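PDB 2CYJ: uncharacterized protein from Pyrococcus horikoshii, which is of unknown function but belongs to the DUF498/DUF598 family of conserved proteins, with relatives such as Mth938. Local coordinates for residues 25-35 and 52-61; 60-70 and 87-97. One frame throughout, in Å; residues are numbered along the deposited sequence.

Interaction 1 of 2, residues 25-35 and 52-61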
# COMPACT_ATOMS: atom_id res chain seq x y z
N TYR A 25 2.67 7.30 -3.37
CA TYR A 25 1.63 8.28 -3.66
C TYR A 25 1.40 8.41 -5.16
O TYR A 25 2.25 8.03 -5.96
CB TYR A 25 2.04 9.63 -3.05
CG TYR A 25 2.00 9.57 -1.55
CD1 TYR A 25 0.80 9.80 -0.88
CD2 TYR A 25 3.12 9.21 -0.80
CE1 TYR A 25 0.71 9.66 0.49
CE2 TYR A 25 3.03 9.06 0.59
CZ TYR A 25 1.81 9.29 1.22
OH TYR A 25 1.68 9.15 2.59
N PRO A 26 0.23 8.95 -5.57
CA PRO A 26 -0.10 9.12 -6.99
C PRO A 26 0.98 9.80 -7.82
O PRO A 26 1.14 9.49 -9.00
CB PRO A 26 -1.39 9.95 -6.94
CG PRO A 26 -2.04 9.46 -5.70
CD PRO A 26 -0.90 9.34 -4.71
N SER A 27 1.68 10.74 -7.20
CA SER A 27 2.76 11.49 -7.85
C SER A 27 4.02 10.68 -8.02
O SER A 27 4.94 11.10 -8.72
CB SER A 27 3.12 12.72 -7.03
OG SER A 27 3.62 12.33 -5.75
N GLY A 28 4.10 9.53 -7.35
CA GLY A 28 5.30 8.72 -7.44
C GLY A 28 6.20 8.91 -6.23
O GLY A 28 7.23 8.26 -6.12
N ARG A 29 5.83 9.82 -5.33
CA ARG A 29 6.61 10.03 -4.12
C ARG A 29 6.47 8.75 -3.29
O ARG A 29 5.40 8.14 -3.25
CB ARG A 29 6.08 11.21 -3.32
CG ARG A 29 6.36 12.55 -3.98
CD ARG A 29 5.67 13.68 -3.25
NE ARG A 29 5.84 14.93 -3.98
CZ ARG A 29 5.17 16.05 -3.72
NH1 ARG A 29 4.28 16.08 -2.74
NH2 ARG A 29 5.39 17.14 -4.44
N ILE A 30 7.56 8.34 -2.65
CA ILE A 30 7.56 7.14 -1.83
C ILE A 30 7.93 7.47 -0.39
O ILE A 30 8.87 8.23 -0.14
CB ILE A 30 8.57 6.09 -2.35
CG1 ILE A 30 8.24 5.71 -3.80
CG2 ILE A 30 8.55 4.85 -1.46
CD1 ILE A 30 9.25 4.77 -4.42
N GLU A 31 7.17 6.93 0.55
CA GLU A 31 7.44 7.13 1.97
C GLU A 31 7.34 5.80 2.69
O GLU A 31 6.74 4.84 2.19
CB GLU A 31 6.41 8.06 2.63
CG GLU A 31 6.48 9.52 2.25
CD GLU A 31 5.76 10.38 3.27
OE1 GLU A 31 5.79 10.01 4.46
OE2 GLU A 31 5.17 11.42 2.89
N ARG A 32 7.91 5.73 3.88
CA ARG A 32 7.83 4.50 4.64
C ARG A 32 6.40 4.36 5.17
O ARG A 32 5.72 5.36 5.42
CB ARG A 32 8.82 4.52 5.82
CG ARG A 32 8.51 5.55 6.89
CD ARG A 32 9.42 5.38 8.11
NE ARG A 32 9.10 4.18 8.86
CZ ARG A 32 8.14 4.09 9.78
NH1 ARG A 32 7.39 5.15 10.08
NH2 ARG A 32 7.91 2.94 10.39
N ARG A 33 5.93 3.13 5.29
CA ARG A 33 4.60 2.91 5.82
C ARG A 33 4.68 3.07 7.35
O ARG A 33 5.57 2.49 7.98
CB ARG A 33 4.10 1.50 5.49
CG ARG A 33 2.73 1.21 6.05
CD ARG A 33 2.36 -0.26 6.02
NE ARG A 33 1.21 -0.46 6.90
CZ ARG A 33 0.87 -1.61 7.47
NH1 ARG A 33 1.58 -2.71 7.26
NH2 ARG A 33 -0.16 -1.64 8.30
N MET A 34 3.77 3.85 7.93
CA MET A 34 3.79 4.04 9.38
C MET A 34 2.92 2.96 10.01
O MET A 34 1.90 3.22 10.65
CB MET A 34 3.23 5.42 9.74
CG MET A 34 4.00 6.53 9.05
SD MET A 34 3.63 8.15 9.76
CE MET A 34 2.03 8.37 9.18
N LYS A 35 3.35 1.72 9.82
CA LYS A 35 2.60 0.60 10.32
C LYS A 35 2.47 0.59 11.83
O LYS A 35 1.53 -0.02 12.37
CB LYS A 35 3.18 -0.72 9.80
CG LYS A 35 4.48 -1.17 10.40
CD LYS A 35 4.80 -2.55 9.82
CE LYS A 35 6.06 -3.11 10.39
NZ LYS A 35 6.45 -4.35 9.66
N GLU A 52 -4.32 4.89 10.71
CA GLU A 52 -3.13 4.84 9.89
C GLU A 52 -3.44 5.32 8.47
O GLU A 52 -2.73 6.16 7.92
CB GLU A 52 -2.54 3.42 9.82
CG GLU A 52 -1.26 3.39 8.96
CD GLU A 52 -0.70 2.00 8.66
OE1 GLU A 52 0.12 1.90 7.73
OE2 GLU A 52 -1.07 1.03 9.35
N LEU A 53 -4.51 4.79 7.87
CA LEU A 53 -4.86 5.17 6.51
C LEU A 53 -5.05 6.68 6.31
O LEU A 53 -4.66 7.23 5.28
CB LEU A 53 -6.11 4.42 6.05
CG LEU A 53 -6.61 4.68 4.62
CD1 LEU A 53 -5.49 4.43 3.61
CD2 LEU A 53 -7.80 3.78 4.35
N GLU A 54 -5.63 7.34 7.29
CA GLU A 54 -5.87 8.77 7.19
C GLU A 54 -4.57 9.55 6.98
O GLU A 54 -4.59 10.60 6.34
CB GLU A 54 -6.61 9.26 8.44
CG GLU A 54 -7.06 10.73 8.41
CD GLU A 54 -5.99 11.71 8.87
OE1 GLU A 54 -5.00 11.29 9.50
OE2 GLU A 54 -6.16 12.93 8.61
N LYS A 55 -3.46 9.04 7.50
CA LYS A 55 -2.17 9.72 7.35
C LYS A 55 -1.70 9.74 5.90
O LYS A 55 -0.85 10.54 5.54
CB LYS A 55 -1.07 9.07 8.19
CG LYS A 55 -1.34 9.00 9.69
CD LYS A 55 -1.52 10.38 10.28
CE LYS A 55 -1.71 10.30 11.78
NZ LYS A 55 -1.78 11.65 12.38
N TYR A 56 -2.27 8.87 5.06
CA TYR A 56 -1.85 8.79 3.67
C TYR A 56 -2.75 9.57 2.73
O TYR A 56 -2.54 9.55 1.52
CB TYR A 56 -1.78 7.33 3.22
CG TYR A 56 -0.97 6.47 4.15
CD1 TYR A 56 -1.37 5.18 4.46
CD2 TYR A 56 0.18 6.97 4.77
CE1 TYR A 56 -0.66 4.39 5.38
CE2 TYR A 56 0.90 6.19 5.69
CZ TYR A 56 0.47 4.91 5.99
OH TYR A 56 1.16 4.14 6.89
N LEU A 57 -3.76 10.24 3.28
CA LEU A 57 -4.66 11.05 2.47
C LEU A 57 -4.01 12.42 2.31
O LEU A 57 -4.37 13.41 2.98
CB LEU A 57 -6.02 11.16 3.17
CG LEU A 57 -6.62 9.79 3.50
CD1 LEU A 57 -7.98 10.01 4.14
CD2 LEU A 57 -6.76 8.94 2.25
N VAL A 58 -3.03 12.47 1.42
CA VAL A 58 -2.23 13.66 1.17
C VAL A 58 -2.41 14.20 -0.25
O VAL A 58 -2.43 15.42 -0.45
CB VAL A 58 -0.73 13.34 1.41
CG1 VAL A 58 0.13 14.55 1.14
CG2 VAL A 58 -0.54 12.87 2.86
N GLU A 59 -2.52 13.29 -1.21
CA GLU A 59 -2.75 13.66 -2.60
C GLU A 59 -4.07 13.03 -3.01
O GLU A 59 -4.46 11.98 -2.49
CB GLU A 59 -1.65 13.10 -3.51
CG GLU A 59 -0.26 13.60 -3.19
CD GLU A 59 0.81 12.99 -4.09
OE1 GLU A 59 2.00 13.24 -3.83
OE2 GLU A 59 0.45 12.26 -5.04
N ASP A 60 -4.77 13.68 -3.93
CA ASP A 60 -6.04 13.18 -4.43
C ASP A 60 -5.75 11.89 -5.21
O ASP A 60 -4.71 11.76 -5.86
CB ASP A 60 -6.67 14.23 -5.36
CG ASP A 60 -8.12 13.95 -5.67
OD1 ASP A 60 -8.86 13.54 -4.75
OD2 ASP A 60 -8.54 14.17 -6.82
N PHE A 61 -6.66 10.92 -5.12
CA PHE A 61 -6.47 9.66 -5.82
C PHE A 61 -7.80 9.05 -6.21
O PHE A 61 -8.84 9.38 -5.64
CB PHE A 61 -5.64 8.68 -4.97
CG PHE A 61 -6.28 8.31 -3.65
CD1 PHE A 61 -7.00 7.12 -3.52
CD2 PHE A 61 -6.17 9.16 -2.55
CE1 PHE A 61 -7.60 6.78 -2.30
CE2 PHE A 61 -6.76 8.83 -1.34
CZ PHE A 61 -7.48 7.64 -1.21
O HOH W 1 1.83 10.88 4.96
O HOH W 2 2.65 14.39 -1.59

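Interaction 2 of 2, residues 60-70 and 87-97. With SO4 (sulfate ion), chain C.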
# COMPACT_ATOMS: atom_id res chain seq x y z
N ASP A 60 -4.77 13.68 -3.93
CA ASP A 60 -6.04 13.18 -4.43
C ASP A 60 -5.75 11.89 -5.21
O ASP A 60 -4.71 11.76 -5.86
CB ASP A 60 -6.67 14.23 -5.36
CG ASP A 60 -8.12 13.95 -5.67
OD1 ASP A 60 -8.86 13.54 -4.75
OD2 ASP A 60 -8.54 14.17 -6.82
N PHE A 61 -6.66 10.92 -5.12
CA PHE A 61 -6.47 9.66 -5.82
C PHE A 61 -7.80 9.05 -6.21
O PHE A 61 -8.84 9.38 -5.64
CB PHE A 61 -5.64 8.68 -4.97
CG PHE A 61 -6.28 8.31 -3.65
CD1 PHE A 61 -7.00 7.12 -3.52
CD2 PHE A 61 -6.17 9.16 -2.55
CE1 PHE A 61 -7.60 6.78 -2.30
CE2 PHE A 61 -6.76 8.83 -1.34
CZ PHE A 61 -7.48 7.64 -1.21
N ASP A 62 -7.75 8.16 -7.21
CA ASP A 62 -8.91 7.46 -7.73
C ASP A 62 -8.95 6.03 -7.21
O ASP A 62 -10.02 5.45 -6.99
CB ASP A 62 -8.85 7.39 -9.26
CG ASP A 62 -8.76 8.76 -9.90
OD1 ASP A 62 -9.64 9.60 -9.61
OD2 ASP A 62 -7.82 8.98 -10.70
N VAL A 63 -7.77 5.48 -7.03
CA VAL A 63 -7.61 4.09 -6.64
C VAL A 63 -6.71 3.90 -5.44
O VAL A 63 -5.65 4.52 -5.38
CB VAL A 63 -6.96 3.30 -7.80
CG1 VAL A 63 -6.75 1.84 -7.41
CG2 VAL A 63 -7.80 3.41 -9.07
N LEU A 64 -7.14 3.09 -4.48
CA LEU A 64 -6.30 2.71 -3.35
C LEU A 64 -5.95 1.26 -3.64
O LEU A 64 -6.83 0.39 -3.73
CB LEU A 64 -7.02 2.78 -1.99
CG LEU A 64 -6.19 2.13 -0.86
CD1 LEU A 64 -4.92 2.93 -0.59
CD2 LEU A 64 -7.03 2.02 0.40
N LEU A 65 -4.65 1.00 -3.82
CA LEU A 65 -4.16 -0.35 -4.10
C LEU A 65 -3.34 -0.82 -2.91
O LEU A 65 -2.37 -0.18 -2.52
CB LEU A 65 -3.32 -0.34 -5.38
CG LEU A 65 -2.69 -1.66 -5.88
CD1 LEU A 65 -1.39 -1.93 -5.14
CD2 LEU A 65 -3.68 -2.80 -5.73
N VAL A 66 -3.75 -1.95 -2.34
CA VAL A 66 -3.03 -2.49 -1.19
C VAL A 66 -2.39 -3.83 -1.51
O VAL A 66 -3.08 -4.76 -1.94
CB VAL A 66 -3.97 -2.68 0.04
CG1 VAL A 66 -3.17 -3.17 1.25
CG2 VAL A 66 -4.68 -1.37 0.37
N GLY A 67 -1.07 -3.90 -1.32
CA GLY A 67 -0.32 -5.13 -1.47
C GLY A 67 -0.41 -5.71 -0.06
O GLY A 67 0.21 -5.20 0.88
N THR A 68 -1.20 -6.77 0.08
CA THR A 68 -1.50 -7.37 1.37
C THR A 68 -0.48 -8.31 1.96
O THR A 68 -0.79 -9.07 2.89
CB THR A 68 -2.85 -8.09 1.27
OG1 THR A 68 -2.77 -9.06 0.22
CG2 THR A 68 -3.97 -7.10 0.94
N GLY A 69 0.75 -8.24 1.45
CA GLY A 69 1.79 -9.13 1.91
C GLY A 69 2.00 -10.18 0.85
O GLY A 69 1.10 -10.47 0.06
N ILE A 70 3.19 -10.75 0.80
CA ILE A 70 3.48 -11.80 -0.17
C ILE A 70 2.45 -12.92 -0.02
O ILE A 70 2.04 -13.51 -1.02
CB ILE A 70 4.90 -12.37 0.07
CG1 ILE A 70 5.95 -11.30 -0.25
CG2 ILE A 70 5.11 -13.64 -0.76
CD1 ILE A 70 6.02 -10.88 -1.73
N LYS A 87 -13.87 5.42 -3.46
CA LYS A 87 -12.76 5.14 -4.36
C LYS A 87 -12.76 3.70 -4.87
O LYS A 87 -13.51 2.85 -4.38
CB LYS A 87 -11.44 5.40 -3.63
CG LYS A 87 -11.30 6.78 -3.01
CD LYS A 87 -11.40 7.87 -4.06
CE LYS A 87 -11.04 9.23 -3.48
NZ LYS A 87 -11.15 10.30 -4.51
N GLU A 88 -11.93 3.43 -5.87
CA GLU A 88 -11.78 2.08 -6.40
C GLU A 88 -10.74 1.48 -5.44
O GLU A 88 -9.66 2.04 -5.29
CB GLU A 88 -11.28 2.14 -7.84
CG GLU A 88 -11.03 0.79 -8.51
CD GLU A 88 -10.73 0.93 -10.00
OE1 GLU A 88 -10.72 2.07 -10.50
OE2 GLU A 88 -10.51 -0.10 -10.66
N VAL A 89 -11.09 0.39 -4.77
CA VAL A 89 -10.18 -0.22 -3.80
C VAL A 89 -9.81 -1.65 -4.18
O VAL A 89 -10.67 -2.51 -4.35
CB VAL A 89 -10.80 -0.18 -2.39
CG1 VAL A 89 -9.88 -0.86 -1.38
CG2 VAL A 89 -11.05 1.28 -1.98
N ILE A 90 -8.51 -1.88 -4.29
CA ILE A 90 -7.98 -3.17 -4.69
C ILE A 90 -7.05 -3.72 -3.61
O ILE A 90 -6.14 -3.03 -3.15
CB ILE A 90 -7.15 -3.01 -5.97
CG1 ILE A 90 -7.97 -2.27 -7.04
CG2 ILE A 90 -6.72 -4.39 -6.50
CD1 ILE A 90 -7.16 -1.91 -8.27
N GLU A 91 -7.28 -4.96 -3.21
CA GLU A 91 -6.45 -5.61 -2.20
C GLU A 91 -6.01 -6.95 -2.76
O GLU A 91 -6.84 -7.84 -2.95
CB GLU A 91 -7.22 -5.82 -0.91
CG GLU A 91 -7.65 -4.54 -0.21
CD GLU A 91 -8.20 -4.82 1.17
OE1 GLU A 91 -9.41 -4.60 1.39
OE2 GLU A 91 -7.42 -5.26 2.05
N LYS A 92 -4.71 -7.09 -3.02
CA LYS A 92 -4.15 -8.33 -3.56
C LYS A 92 -2.79 -8.64 -2.96
O LYS A 92 -2.10 -7.73 -2.51
CB LYS A 92 -3.95 -8.22 -5.08
CG LYS A 92 -5.21 -7.99 -5.89
CD LYS A 92 -6.15 -9.15 -5.77
CE LYS A 92 -7.50 -8.79 -6.36
NZ LYS A 92 -8.41 -9.97 -6.37
N PRO A 93 -2.40 -9.93 -2.94
CA PRO A 93 -1.09 -10.29 -2.39
C PRO A 93 -0.07 -9.41 -3.12
O PRO A 93 -0.23 -9.06 -4.29
CB PRO A 93 -0.98 -11.77 -2.71
CG PRO A 93 -2.43 -12.23 -2.56
CD PRO A 93 -3.17 -11.13 -3.29
N THR A 94 1.01 -9.08 -2.41
CA THR A 94 1.97 -8.14 -2.92
C THR A 94 2.59 -8.27 -4.28
O THR A 94 2.68 -7.27 -4.99
CB THR A 94 3.03 -7.91 -1.85
OG1 THR A 94 2.39 -7.30 -0.73
CG2 THR A 94 4.15 -6.99 -2.34
N LYS A 95 3.00 -9.46 -4.70
CA LYS A 95 3.62 -9.51 -6.02
C LYS A 95 2.59 -9.23 -7.11
O LYS A 95 2.88 -8.49 -8.05
CB LYS A 95 4.33 -10.84 -6.26
CG LYS A 95 5.20 -10.77 -7.52
CD LYS A 95 6.22 -11.89 -7.62
CE LYS A 95 7.32 -11.76 -6.59
NZ LYS A 95 8.48 -12.63 -7.00
N GLU A 96 1.39 -9.79 -6.97
CA GLU A 96 0.35 -9.52 -7.96
C GLU A 96 -0.03 -8.04 -7.88
O GLU A 96 -0.20 -7.38 -8.91
CB GLU A 96 -0.90 -10.37 -7.68
CG GLU A 96 -2.08 -9.97 -8.57
CD GLU A 96 -3.38 -10.68 -8.24
OE1 GLU A 96 -3.48 -11.32 -7.18
OE2 GLU A 96 -4.31 -10.58 -9.06
N ALA A 97 -0.15 -7.51 -6.67
CA ALA A 97 -0.52 -6.11 -6.51
C ALA A 97 0.47 -5.17 -7.19
O ALA A 97 0.06 -4.21 -7.84
CB ALA A 97 -0.65 -5.76 -5.02
S SO4 C . -7.73 -11.12 -9.34
O1 SO4 C . -7.70 -9.66 -9.16
O2 SO4 C . -7.69 -11.42 -10.79
O3 SO4 C . -6.58 -11.72 -8.65
O4 SO4 C . -8.97 -11.68 -8.76
O HOH W 3 -11.36 9.91 -7.43
O HOH W 4 2.79 -12.36 -3.51

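Interaction 1 of 2, residues 25-35 and 52-61
Glu-59 reaches across to Ser-27 and closes its carboxylate on the type I beta turn from Tyr-25 to Gly-28. This turn tips the beta hairpin of strands 22-24 and 30-32, at one edge of the mixed sheet. Glu-59 CB lies 4.0 Å from Pro-26 CD. CG is anti to the carbonyl carbon (chi1 -61°), and the chain then runs extended, which brings CD beside Tyr-25 CB. At the tip, Glu-59 OE2 accepts from Ser-27 N at 2.9 Å. Glu-59 OE1 accepts from Ser-27 OG at 2.7 Å. Both oxygens use syn lone pairs. A water also links OE1 to Arg-29 NH1.

The Tyr-25 ring comes edge-on to the backbone of the other segment, with CE1 3.4 Å from Tyr-56 O. At the far end, buried Arg-33 grips Glu-52 side-on. Arg-33 NE donates to Glu-52 OE1 at 2.7 Å. Arg-33 NH2 donates to Glu-52 OE2 at 3.0 Å. The guanidinium and carboxylate planes are 12° apart, nearly coplanar. Arg-33 NH1 has Asp-21 as a further partner. Tyr-56 OH donates to the anti lone pair of Glu-52 OE1 at 2.6 Å, and the same hydroxyl accepts from Met-34 N at 2.8 Å.

Interaction 2 of 2, residues 60-70 and 87-97
Lys-87 lies over one face of the Phe-61 ring and ends on the Phe-61 backbone. Lys-87 CG packs 3.8 Å from Phe-61 CE1. A bend at chi2 (-60°) turns the rest of the chain across the ring, and CE sits above the face. Lys-87 NZ donates to Phe-61 O at 2.7 Å, almost in line with the carbonyl bond. A water ties Lys-87 NZ to Asp-62 OD1, which also pairs with Arg-109. The ion pair with Asp-60 OD1 is long and weak. Asp-60, too, pairs mainly with Arg-109. With an alanine here, Phe-61 O would probably lose its ammonium donor and the ring face its aliphatic cover.

Strands 63-68 and 88-92 run parallel, 8° apart, as neighbours in the mixed sheet. The chain between them includes helix 78-83, which makes this a beta-alpha-beta connection. Strand 88-92 is outermost in the sheet. The strands are laced by backbone bonds such as Ile-90 N to Leu-64 O at 2.9 Å and Val-66 N to Ile-90 O at 2.7 Å.

Ile-90 packs on the same sheet face as Val-63 and Leu-65. Ile-90 CD1 is 3.9 Å from Val-63 CG1, and its CB and CG2 meet Leu-65 CD2. Leu-65 has two conformers, which leaves the closeness of that last contact doubtful. In one of them, CD1 of Leu-65 reaches Ala-97 CB on the following helix.

That helix starts against the end of strand 63-68. Ala-97 CB rests 3.6 Å from Gly-67 CA, close in because the glycine has no side chain. Thr-94 OG1 accepts from Gly-69 N at 2.9 Å, and OG1 is also bonded to His-115 O. Thr-94 N returns a 2.8 Å bond to Gly-69 O from well above the carbonyl plane.

In the fold
Interaction 1 and interaction 2 are in series along the chain, with centres about 13 Å apart, and they share Asp-60 and Phe-61. Phe-61 takes part in both: its CB meets Pro-26 CG at 3.8 Å in interaction 1, while its ring and carbonyl serve Lys-87 in interaction 2. Packing also joins the two, with Leu-53 CD1 4.3 Å from Leu-64 CD2. Both contacts reach the same mixed sheet, whose outermost strands are 30-32 and 88-92. Tyr-25 and Phe-61 both touch Leu-111 on strand 110-115, which lies between strands 22-24 and 63-68 in the sheet. No active site is known. The sulfate, probably from the crystallisation liquor, sits by Lys-92 of interaction 2.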